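Local coordinates for oligopeptide ABC transporter, periplasmic oligopeptide-binding protein, putative (Thermotoga maritima MSB8, PDB 5IPW) that probably binds oligopeptides outside the cytoplasmic membrane and passes them to an ABC transporter for uptake, at residues S24-K29 against L255-Y260; V50-K55 against A263-G268; Y153-K158 against F171-G176; Y396-W401 against E577-H582. One frame throughout, in Å; residues are numbered along the deposited sequence.

Contact 1 of 4, residues S24-K29 against L255-Y260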
# COMPACT_ATOMS: atom_id res chain seq x y z
N SER A 24 24.23 -13.50 -16.34
CA SER A 24 23.94 -14.89 -16.00
C SER A 24 24.53 -15.81 -17.05
O SER A 24 24.50 -15.49 -18.23
CB SER A 24 22.44 -15.12 -15.91
OG SER A 24 22.17 -16.42 -15.43
N PRO A 25 25.09 -16.96 -16.63
CA PRO A 25 25.64 -17.93 -17.59
C PRO A 25 24.72 -18.22 -18.78
O PRO A 25 25.18 -18.21 -19.92
CB PRO A 25 25.83 -19.19 -16.74
CG PRO A 25 26.10 -18.67 -15.37
CD PRO A 25 25.31 -17.40 -15.24
N MET A 26 23.44 -18.46 -18.53
CA MET A 26 22.49 -18.73 -19.61
C MET A 26 22.51 -17.63 -20.67
O MET A 26 22.28 -17.90 -21.85
CB MET A 26 21.06 -18.92 -19.07
CG MET A 26 20.39 -17.67 -18.54
SD MET A 26 18.62 -17.85 -18.23
CE MET A 26 17.95 -17.48 -19.85
N LEU A 27 22.75 -16.39 -20.27
CA LEU A 27 22.86 -15.30 -21.24
C LEU A 27 24.20 -15.32 -21.97
O LEU A 27 24.26 -15.01 -23.15
CB LEU A 27 22.63 -13.95 -20.56
CG LEU A 27 21.26 -13.75 -19.91
CD1 LEU A 27 21.17 -12.37 -19.30
CD2 LEU A 27 20.14 -13.94 -20.92
N THR A 28 25.27 -15.68 -21.26
CA THR A 28 26.58 -15.80 -21.88
C THR A 28 26.57 -16.85 -22.97
O THR A 28 27.19 -16.67 -24.01
CB THR A 28 27.67 -16.17 -20.86
OG1 THR A 28 27.69 -15.22 -19.80
CG2 THR A 28 29.04 -16.19 -21.53
N LYS A 29 25.86 -17.94 -22.73
CA LYS A 29 25.75 -19.00 -23.72
C LYS A 29 25.10 -18.46 -24.99
O LYS A 29 25.57 -18.73 -26.10
CB LYS A 29 24.96 -20.18 -23.16
CG LYS A 29 24.93 -21.37 -24.10
CD LYS A 29 24.43 -22.63 -23.41
CE LYS A 29 23.98 -23.68 -24.42
NZ LYS A 29 23.26 -24.82 -23.78
N LEU A 255 8.07 -17.39 -15.90
CA LEU A 255 8.71 -16.13 -16.27
C LEU A 255 10.20 -16.36 -16.47
O LEU A 255 10.84 -17.05 -15.70
CB LEU A 255 8.51 -15.06 -15.20
CG LEU A 255 7.08 -14.86 -14.70
CD1 LEU A 255 7.11 -14.07 -13.41
CD2 LEU A 255 6.21 -14.15 -15.72
N GLU A 256 10.74 -15.78 -17.53
CA GLU A 256 12.16 -15.88 -17.84
C GLU A 256 12.80 -14.50 -17.69
O GLU A 256 12.16 -13.46 -17.88
CB GLU A 256 12.34 -16.39 -19.27
CG GLU A 256 13.78 -16.65 -19.68
CD GLU A 256 13.90 -17.20 -21.09
OE1 GLU A 256 14.47 -18.30 -21.26
OE2 GLU A 256 13.44 -16.54 -22.04
N ARG A 257 14.07 -14.50 -17.32
CA ARG A 257 14.80 -13.26 -17.15
C ARG A 257 14.75 -12.42 -18.42
O ARG A 257 14.86 -12.94 -19.53
CB ARG A 257 16.25 -13.54 -16.77
CG ARG A 257 17.07 -14.29 -17.81
CD ARG A 257 18.43 -14.63 -17.23
NE ARG A 257 18.92 -13.46 -16.52
CZ ARG A 257 19.33 -13.40 -15.26
NH1 ARG A 257 19.41 -14.47 -14.49
NH2 ARG A 257 19.71 -12.23 -14.79
N ASN A 258 14.56 -11.12 -18.22
CA ASN A 258 14.64 -10.14 -19.30
C ASN A 258 16.10 -9.83 -19.58
O ASN A 258 16.76 -9.18 -18.77
CB ASN A 258 13.92 -8.86 -18.90
CG ASN A 258 14.11 -7.75 -19.90
OD1 ASN A 258 14.76 -7.93 -20.92
ND2 ASN A 258 13.54 -6.58 -19.60
N PRO A 259 16.62 -10.27 -20.74
CA PRO A 259 18.05 -10.14 -21.00
C PRO A 259 18.50 -8.69 -21.20
O PRO A 259 19.70 -8.44 -21.20
CB PRO A 259 18.25 -10.96 -22.27
CG PRO A 259 16.95 -10.86 -22.99
CD PRO A 259 15.90 -10.80 -21.92
N TYR A 260 17.55 -7.77 -21.36
CA TYR A 260 17.83 -6.34 -21.48
C TYR A 260 17.53 -5.56 -20.20
O TYR A 260 17.40 -4.33 -20.23
CB TYR A 260 17.03 -5.75 -22.65
CG TYR A 260 17.53 -6.25 -23.97
CD1 TYR A 260 18.63 -5.65 -24.57
CD2 TYR A 260 16.94 -7.33 -24.61
CE1 TYR A 260 19.12 -6.09 -25.78
CE2 TYR A 260 17.43 -7.80 -25.82
CZ TYR A 260 18.53 -7.17 -26.40
OH TYR A 260 19.05 -7.59 -27.61
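S24, M26 and L27, at the start of helix 25-32, pack against R257 at the end of strand 252-257. The helix lies across the strand, with short-segment axes at 71° and 11.2 Å apart at closest approach. No hydrogen bond joins the two segments. The contact is made by side chains meeting the arginine along its length. M26 and the R257 chain run past each other in opposite directions, and M26 SD rests on R257 CD at 3.4 Å. The M26 chain is bent at its thioether (chi3 -86°), which brings CE beside R257 CG and 3.8 Å from E256 OE1. That oxygen is hydrogen-bonded to Y276 OH, outside the segments. L27 uses both branches. Its CD1 comes obliquely to R257 NE at 3.7 Å, and its CD2 meets P259 CB at 3.8 Å, crossing that ring at about a right angle. At the far end, S24 CB covers one face of the guanidinium, off centre, with NH1 3.4 Å away. R257 is bent at chi3 (-43°), and this turns its flat end toward S24. The charge is answered outside the segments. D275 takes a salt bridge from R257 NH1 and is also hydrogen-bonded to S24 OG. With an alanine here, D275 would probably be left without its cationic mate, and a gap would open between M26, L27 and S24. One carboxylate thus holds both the guanidinium and the residue before the helix, while the aliphatic part of the arginine serves as an apolar surface for M26 and L27.

Contact 2 of 4, residues V50-K55 against A263-G268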
# COMPACT_ATOMS: atom_id res chain seq x y z
N VAL A 50 22.01 -1.32 -7.58
CA VAL A 50 21.21 -1.85 -6.50
C VAL A 50 22.10 -2.44 -5.43
O VAL A 50 22.96 -3.26 -5.73
CB VAL A 50 20.24 -2.89 -7.04
CG1 VAL A 50 19.45 -3.56 -5.91
CG2 VAL A 50 19.31 -2.22 -8.02
N GLN A 51 21.91 -2.01 -4.19
CA GLN A 51 22.65 -2.60 -3.09
C GLN A 51 21.84 -3.73 -2.48
O GLN A 51 20.69 -3.53 -2.09
CB GLN A 51 22.99 -1.57 -2.03
CG GLN A 51 23.91 -2.12 -0.96
CD GLN A 51 24.13 -1.12 0.15
OE1 GLN A 51 24.58 0.00 -0.11
NE2 GLN A 51 23.81 -1.51 1.38
N PRO A 52 22.43 -4.93 -2.41
CA PRO A 52 21.72 -6.06 -1.87
C PRO A 52 21.19 -5.85 -0.47
O PRO A 52 21.79 -5.14 0.33
CB PRO A 52 22.79 -7.15 -1.83
CG PRO A 52 23.70 -6.81 -2.94
CD PRO A 52 23.68 -5.32 -3.07
N VAL A 53 20.06 -6.49 -0.18
CA VAL A 53 19.51 -6.51 1.16
C VAL A 53 20.48 -7.17 2.12
O VAL A 53 20.58 -6.77 3.27
CB VAL A 53 18.16 -7.25 1.20
CG1 VAL A 53 17.77 -7.61 2.63
CG2 VAL A 53 17.08 -6.40 0.55
N GLU A 54 21.20 -8.18 1.65
CA GLU A 54 21.97 -9.04 2.54
C GLU A 54 23.39 -9.20 2.06
O GLU A 54 24.34 -9.02 2.82
CB GLU A 54 21.29 -10.41 2.59
CG GLU A 54 21.73 -11.31 3.72
CD GLU A 54 21.10 -12.69 3.62
OE1 GLU A 54 21.78 -13.68 3.99
OE2 GLU A 54 19.94 -12.77 3.16
N LYS A 55 23.55 -9.57 0.79
CA LYS A 55 24.87 -9.73 0.23
C LYS A 55 24.79 -9.81 -1.28
O LYS A 55 23.72 -9.96 -1.85
CB LYS A 55 25.54 -10.98 0.78
CG LYS A 55 24.79 -12.27 0.49
CD LYS A 55 25.37 -13.44 1.27
CE LYS A 55 26.65 -13.95 0.63
NZ LYS A 55 27.20 -15.11 1.37
N ALA A 263 19.18 -2.76 -14.63
CA ALA A 263 19.77 -2.50 -13.32
C ALA A 263 20.84 -3.53 -13.05
O ALA A 263 20.76 -4.65 -13.54
CB ALA A 263 18.72 -2.55 -12.24
N VAL A 264 21.83 -3.14 -12.27
CA VAL A 264 22.90 -4.03 -11.85
C VAL A 264 23.13 -3.94 -10.34
O VAL A 264 22.60 -3.09 -9.65
CB VAL A 264 24.22 -3.72 -12.57
CG1 VAL A 264 24.05 -3.78 -14.08
CG2 VAL A 264 24.76 -2.34 -12.17
N ASP A 265 23.92 -4.90 -9.88
CA ASP A 265 24.55 -4.95 -8.56
C ASP A 265 25.56 -3.87 -8.32
O ASP A 265 26.06 -3.26 -9.24
CB ASP A 265 25.42 -6.21 -8.51
CG ASP A 265 24.81 -7.28 -7.76
OD1 ASP A 265 23.67 -7.09 -7.31
OD2 ASP A 265 25.47 -8.32 -7.61
N ILE A 266 25.94 -3.73 -7.05
CA ILE A 266 27.15 -3.00 -6.72
C ILE A 266 28.41 -3.63 -7.34
O ILE A 266 29.38 -2.92 -7.57
CB ILE A 266 27.33 -2.80 -5.19
CG1 ILE A 266 27.38 -4.13 -4.43
CG2 ILE A 266 26.20 -1.94 -4.64
CD1 ILE A 266 27.59 -3.97 -2.93
N GLU A 267 28.42 -4.93 -7.61
CA GLU A 267 29.53 -5.56 -8.35
C GLU A 267 29.34 -5.59 -9.87
O GLU A 267 30.12 -6.23 -10.57
CB GLU A 267 29.76 -6.99 -7.85
CG GLU A 267 30.32 -7.09 -6.43
CD GLU A 267 31.79 -6.70 -6.35
OE1 GLU A 267 32.64 -7.42 -6.90
OE2 GLU A 267 32.11 -5.66 -5.72
N GLY A 268 28.32 -4.92 -10.39
CA GLY A 268 28.08 -4.91 -11.84
C GLY A 268 27.39 -6.13 -12.44
O GLY A 268 27.33 -6.26 -13.67
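V50, on strand 48-51, and V264, on strand 263-265, are joined by the main backbone bond of this contact. V50 N donates to V264 O at 2.8 Å, with an N-H...O angle of 143°. The donor lies nearly along the C=O axis. V50 O receives only a weak bond across the contact, from I266 N at 3.3 Å. The chain then turns: D265 to G268 form a type I beta turn, closed by G268 N to D265 O at 3.0 Å. V264 and Q51 also have backbone partners in L48 and A2, so strand 48-51 is the middle one of a small mixed sheet. The D265 carboxylate is served from outside the segments, with OD2 hydrogen-bonded to Y273 OH and N269 ND2. The apolar part is shared. V50 CG2 meets A263 CB at 4.3 Å, and I266 packs against Q51 and P52. I266 CG2 sits 3.7 Å from V50 O and 3.9 Å from Q51 CA. Its other branch lies obliquely against P52, with CG1 4.1 Å from P52 CD. A glycine in its place would probably uncover P52 and the backbone of Q51 and leave a gap beside V50 O. Within the two segments, one sound backbone bond is thus backed by a weak one and by the packing of V50 and I266.

Contact 3 of 4, residues Y153-K158 against F171-G176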
# COMPACT_ATOMS: atom_id res chain seq x y z
N TYR A 153 -4.90 11.84 -13.81
CA TYR A 153 -5.24 12.28 -15.17
C TYR A 153 -6.43 13.24 -15.19
O TYR A 153 -6.53 14.07 -16.09
CB TYR A 153 -5.51 11.09 -16.09
CG TYR A 153 -5.65 11.47 -17.56
CD1 TYR A 153 -4.54 11.53 -18.40
CD2 TYR A 153 -6.90 11.76 -18.11
CE1 TYR A 153 -4.66 11.87 -19.74
CE2 TYR A 153 -7.03 12.10 -19.45
CZ TYR A 153 -5.92 12.16 -20.26
OH TYR A 153 -6.05 12.49 -21.59
N ASN A 154 -7.34 13.11 -14.23
CA ASN A 154 -8.51 13.99 -14.14
C ASN A 154 -8.14 15.40 -13.69
O ASN A 154 -8.81 16.37 -14.06
CB ASN A 154 -9.59 13.39 -13.23
CG ASN A 154 -10.37 12.29 -13.92
OD1 ASN A 154 -10.59 12.33 -15.13
ND2 ASN A 154 -10.80 11.29 -13.15
N ILE A 155 -7.07 15.52 -12.91
CA ILE A 155 -6.39 16.80 -12.80
C ILE A 155 -5.80 16.98 -14.19
O ILE A 155 -5.22 16.05 -14.74
CB ILE A 155 -5.27 16.78 -11.74
CG1 ILE A 155 -5.86 16.42 -10.37
CG2 ILE A 155 -4.57 18.14 -11.70
CD1 ILE A 155 -4.89 16.57 -9.22
N GLY A 156 -5.96 18.16 -14.78
CA GLY A 156 -5.44 18.39 -16.14
C GLY A 156 -3.94 18.15 -16.20
O GLY A 156 -3.20 18.63 -15.35
N VAL A 157 -3.50 17.39 -17.21
CA VAL A 157 -2.07 17.10 -17.37
C VAL A 157 -1.63 17.12 -18.83
O VAL A 157 -2.31 16.58 -19.71
CB VAL A 157 -1.69 15.74 -16.72
CG1 VAL A 157 -2.33 14.57 -17.46
CG2 VAL A 157 -0.18 15.58 -16.65
N LYS A 158 -0.48 17.74 -19.07
CA LYS A 158 0.16 17.74 -20.39
C LYS A 158 1.51 17.03 -20.25
O LYS A 158 2.31 17.37 -19.38
CB LYS A 158 0.34 19.17 -20.91
CG LYS A 158 -0.19 19.40 -22.32
CD LYS A 158 0.52 18.56 -23.37
CE LYS A 158 -0.27 18.49 -24.67
NZ LYS A 158 0.03 17.25 -25.44
N PHE A 171 1.02 19.78 -14.93
CA PHE A 171 -0.35 19.79 -14.44
C PHE A 171 -0.94 21.20 -14.48
O PHE A 171 -0.20 22.18 -14.44
CB PHE A 171 -0.41 19.24 -13.01
CG PHE A 171 -0.14 17.77 -12.92
CD1 PHE A 171 -1.16 16.86 -13.12
CD2 PHE A 171 1.13 17.29 -12.61
CE1 PHE A 171 -0.92 15.49 -13.03
CE2 PHE A 171 1.37 15.93 -12.52
CZ PHE A 171 0.34 15.03 -12.73
N SER A 172 -2.26 21.30 -14.55
CA SER A 172 -2.94 22.58 -14.36
C SER A 172 -3.00 22.82 -12.86
O SER A 172 -3.67 22.06 -12.17
CB SER A 172 -4.35 22.54 -14.94
OG SER A 172 -5.06 21.39 -14.52
N LYS A 173 -2.31 23.85 -12.38
CA LYS A 173 -2.16 24.14 -10.93
C LYS A 173 -1.10 23.26 -10.27
O LYS A 173 -0.58 22.33 -10.90
CB LYS A 173 -3.50 23.97 -10.19
CG LYS A 173 -3.77 22.56 -9.69
CD LYS A 173 -5.24 22.23 -9.69
CE LYS A 173 -5.55 21.23 -8.60
NZ LYS A 173 -6.90 20.63 -8.78
N PRO A 174 -0.77 23.53 -8.99
CA PRO A 174 0.14 22.63 -8.30
C PRO A 174 -0.51 21.32 -7.90
O PRO A 174 -1.73 21.23 -7.79
CB PRO A 174 0.55 23.45 -7.07
CG PRO A 174 0.42 24.86 -7.52
CD PRO A 174 -0.89 24.81 -8.26
N TYR A 175 0.34 20.31 -7.67
CA TYR A 175 -0.12 18.96 -7.37
C TYR A 175 1.02 18.14 -6.76
O TYR A 175 1.62 17.29 -7.42
CB TYR A 175 -0.65 18.31 -8.65
CG TYR A 175 -1.26 16.94 -8.46
CD1 TYR A 175 -2.06 16.65 -7.35
CD2 TYR A 175 -1.06 15.94 -9.40
CE1 TYR A 175 -2.63 15.40 -7.19
CE2 TYR A 175 -1.63 14.68 -9.25
CZ TYR A 175 -2.41 14.42 -8.14
OH TYR A 175 -2.97 13.17 -7.99
N GLY A 176 1.30 18.41 -5.49
CA GLY A 176 2.40 17.76 -4.77
C GLY A 176 2.20 16.27 -4.57
O GLY A 176 3.17 15.53 -4.46
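I155 and V157 each place a methyl over an aromatic face. I155 CD1 lies over the centre of the Y175 ring, 3.3 Å from the centroid and 14° off the normal. V157 CG2 covers F171 closer to the rim, at 3.9 Å from that centroid. Both are CH-pi contacts. Y175 CD2 stands over the centre of the other face of F171, so the side chains follow in the order V157, F171, Y175, I155. The other branch of I155, CG2, is anti to the backbone N and lies 3.9 Å from F171 CD1. V157 and F171 form an antiparallel non-hydrogen-bonded pair, with CA atoms 4.3 Å apart. They close the open end of the beta hairpin made by strands 157-163 and 166-171, at the border of a five-stranded antiparallel sheet. The side chain of W152, on the short helix before the hairpin, touches both V157 and Y175. The polar bonds gather on G156 O. S172 N donates to it at 2.9 Å, with an N-H...O angle of 158° and the donor above the carbonyl plane. S172 OG adds a weak bond to the same oxygen, and F171 CA approaches it at 3.2 Å in a CA-H...O contact.

Contact 4 of 4, residues Y396-W401 against E577-H582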
# COMPACT_ATOMS: atom_id res chain seq x y z
N TYR A 396 5.89 8.39 8.56
CA TYR A 396 5.40 9.41 9.48
C TYR A 396 5.05 8.83 10.86
O TYR A 396 4.40 9.51 11.66
CB TYR A 396 4.18 10.10 8.87
CG TYR A 396 4.32 10.30 7.39
CD1 TYR A 396 5.30 11.14 6.87
CD2 TYR A 396 3.48 9.64 6.49
CE1 TYR A 396 5.44 11.32 5.51
CE2 TYR A 396 3.62 9.81 5.12
CZ TYR A 396 4.60 10.66 4.64
OH TYR A 396 4.73 10.84 3.28
N PHE A 397 5.51 7.61 11.13
CA PHE A 397 5.28 6.91 12.40
C PHE A 397 5.33 7.83 13.61
O PHE A 397 6.24 8.66 13.72
CB PHE A 397 6.31 5.81 12.59
CG PHE A 397 6.21 5.10 13.91
CD1 PHE A 397 5.31 4.06 14.08
CD2 PHE A 397 7.01 5.47 14.98
CE1 PHE A 397 5.21 3.40 15.28
CE2 PHE A 397 6.91 4.81 16.19
CZ PHE A 397 6.01 3.77 16.34
N ASP A 398 4.38 7.66 14.52
CA ASP A 398 4.32 8.47 15.73
C ASP A 398 4.42 7.57 16.96
O ASP A 398 3.50 6.82 17.27
CB ASP A 398 3.04 9.30 15.77
CG ASP A 398 3.12 10.42 16.79
OD1 ASP A 398 3.69 10.20 17.88
OD2 ASP A 398 2.62 11.53 16.50
N PRO A 399 5.56 7.66 17.68
CA PRO A 399 5.80 6.81 18.85
C PRO A 399 4.96 7.24 20.05
O PRO A 399 4.44 6.39 20.78
CB PRO A 399 7.30 7.01 19.13
CG PRO A 399 7.61 8.37 18.59
CD PRO A 399 6.65 8.65 17.47
N GLU A 400 4.82 8.55 20.24
CA GLU A 400 4.00 9.11 21.30
C GLU A 400 2.56 8.62 21.10
O GLU A 400 1.99 7.94 21.96
CB GLU A 400 4.05 10.65 21.28
CG GLU A 400 5.44 11.28 21.38
CD GLU A 400 5.76 11.84 22.75
OE1 GLU A 400 5.42 11.19 23.76
OE2 GLU A 400 6.37 12.93 22.83
N TRP A 401 2.01 8.93 19.92
CA TRP A 401 0.64 8.57 19.55
C TRP A 401 0.39 7.06 19.53
O TRP A 401 -0.73 6.62 19.73
CB TRP A 401 0.27 9.20 18.20
CG TRP A 401 -1.16 9.03 17.78
CD1 TRP A 401 -2.25 8.96 18.60
CD2 TRP A 401 -1.66 8.93 16.44
NE1 TRP A 401 -3.40 8.80 17.85
CE2 TRP A 401 -3.06 8.78 16.52
CE3 TRP A 401 -1.06 8.94 15.17
CZ2 TRP A 401 -3.87 8.64 15.39
CZ3 TRP A 401 -1.87 8.81 14.05
CH2 TRP A 401 -3.26 8.66 14.17
N GLU A 577 2.34 17.10 12.82
CA GLU A 577 1.28 17.92 13.42
C GLU A 577 -0.06 17.18 13.46
O GLU A 577 -0.78 17.21 14.46
CB GLU A 577 1.09 19.22 12.65
CG GLU A 577 2.37 19.96 12.33
CD GLU A 577 2.14 21.44 12.15
OE1 GLU A 577 1.65 22.08 13.10
OE2 GLU A 577 2.45 21.97 11.06
N ALA A 578 -0.39 16.53 12.35
CA ALA A 578 -1.61 15.75 12.24
C ALA A 578 -1.67 14.67 13.31
O ALA A 578 -2.68 14.51 13.99
CB ALA A 578 -1.70 15.13 10.86
N THR A 579 -0.58 13.93 13.44
CA THR A 579 -0.50 12.85 14.42
C THR A 579 -0.45 13.40 15.85
O THR A 579 -0.82 12.70 16.79
CB THR A 579 0.72 11.96 14.16
OG1 THR A 579 1.92 12.76 14.16
CG2 THR A 579 0.59 11.24 12.84
N LYS A 580 0.02 14.63 16.00
CA LYS A 580 -0.03 15.33 17.28
C LYS A 580 -1.49 15.54 17.64
O LYS A 580 -1.94 15.10 18.69
CB LYS A 580 0.71 16.68 17.21
CG LYS A 580 0.71 17.50 18.50
CD LYS A 580 1.12 18.95 18.28
CE LYS A 580 0.78 19.80 19.49
NZ LYS A 580 1.19 21.23 19.34
N ILE A 581 -2.21 16.18 16.74
CA ILE A 581 -3.64 16.42 16.93
C ILE A 581 -4.38 15.13 17.32
O ILE A 581 -5.04 15.07 18.35
CB ILE A 581 -4.25 17.08 15.68
CG1 ILE A 581 -3.83 18.55 15.63
CG2 ILE A 581 -5.76 16.92 15.68
CD1 ILE A 581 -4.19 19.29 14.35
N HIS A 582 -4.24 14.09 16.51
CA HIS A 582 -4.84 12.79 16.83
C HIS A 582 -4.37 12.20 18.16
O HIS A 582 -4.97 11.25 18.67
CB HIS A 582 -4.55 11.77 15.71
CG HIS A 582 -5.50 11.84 14.56
ND1 HIS A 582 -6.60 11.01 14.45
CD2 HIS A 582 -5.52 12.64 13.46
CE1 HIS A 582 -7.25 11.29 13.33
NE2 HIS A 582 -6.61 12.27 12.71
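D398 and T579 have the nearest CA atoms of the two segments, 6.6 Å apart. Residues 577-582 belong to the regular helix 568-584. Residues 396-398 are loop, and a short, weakly bonded helix follows. D398 is the N-cap of that helix. Its OD1 accepts from W401 N at 2.9 Å, a nearly straight bond (173°) that arrives from well above the carboxylate plane. The other oxygen faces helix 568-584. D398 OD2 lies 2.7 Å from T579 OG1, and it also forms a salt bridge with R583 of the same helix. The T579 hydroxyl has the carbonyls of M575 and A576 in hydrogen-bonding range as well. W401 carries most of the apolar contact. Its CG is anti to the backbone N (chi1 -174°), which sets one face of the indole against helix 568-584. T579 O and H582 CB both lie over this face, toward its rim. T579 approaches at about a right angle, with CB 3.6 Å from W401 CE3 and CG2 3.7 Å from W401 CZ3. H582 runs alongside. Its imidazole is inclined at 45° to the six-membered ring of W401, with centroids 5.1 Å apart. H582 NE2 is hydrogen-bonded to I507 O, which probably limits the turning of that ring. The arrangement is an aspartate N-cap whose second oxygen turns to a neighbouring helix, here joining helix 399-403 to helix 568-584 in this family 5 solute-binding protein.

In the fold
Contacts 1, 2 and 4 are mostly buried, while contact 3 is partly exposed. Contacts 1 and 2 are neighbours: strands 252-257 and 263-265 follow each other in the chain, and the centres of the two contacts are about 17 Å apart. Contact 4 lies on the opposite side of the chain's centre from contact 1. Contact 3 approaches contact 4 to about 9 Å between nearest atoms without touching. The chemistry differs with the elements joined. Contact 1 sets helix against strand around a charged side chain, and contact 2 pairs strand backbones. Contact 3 brings hairpin ends together through aromatic faces, whereas contact 4 joins two helices through a capping carboxylate and an indole.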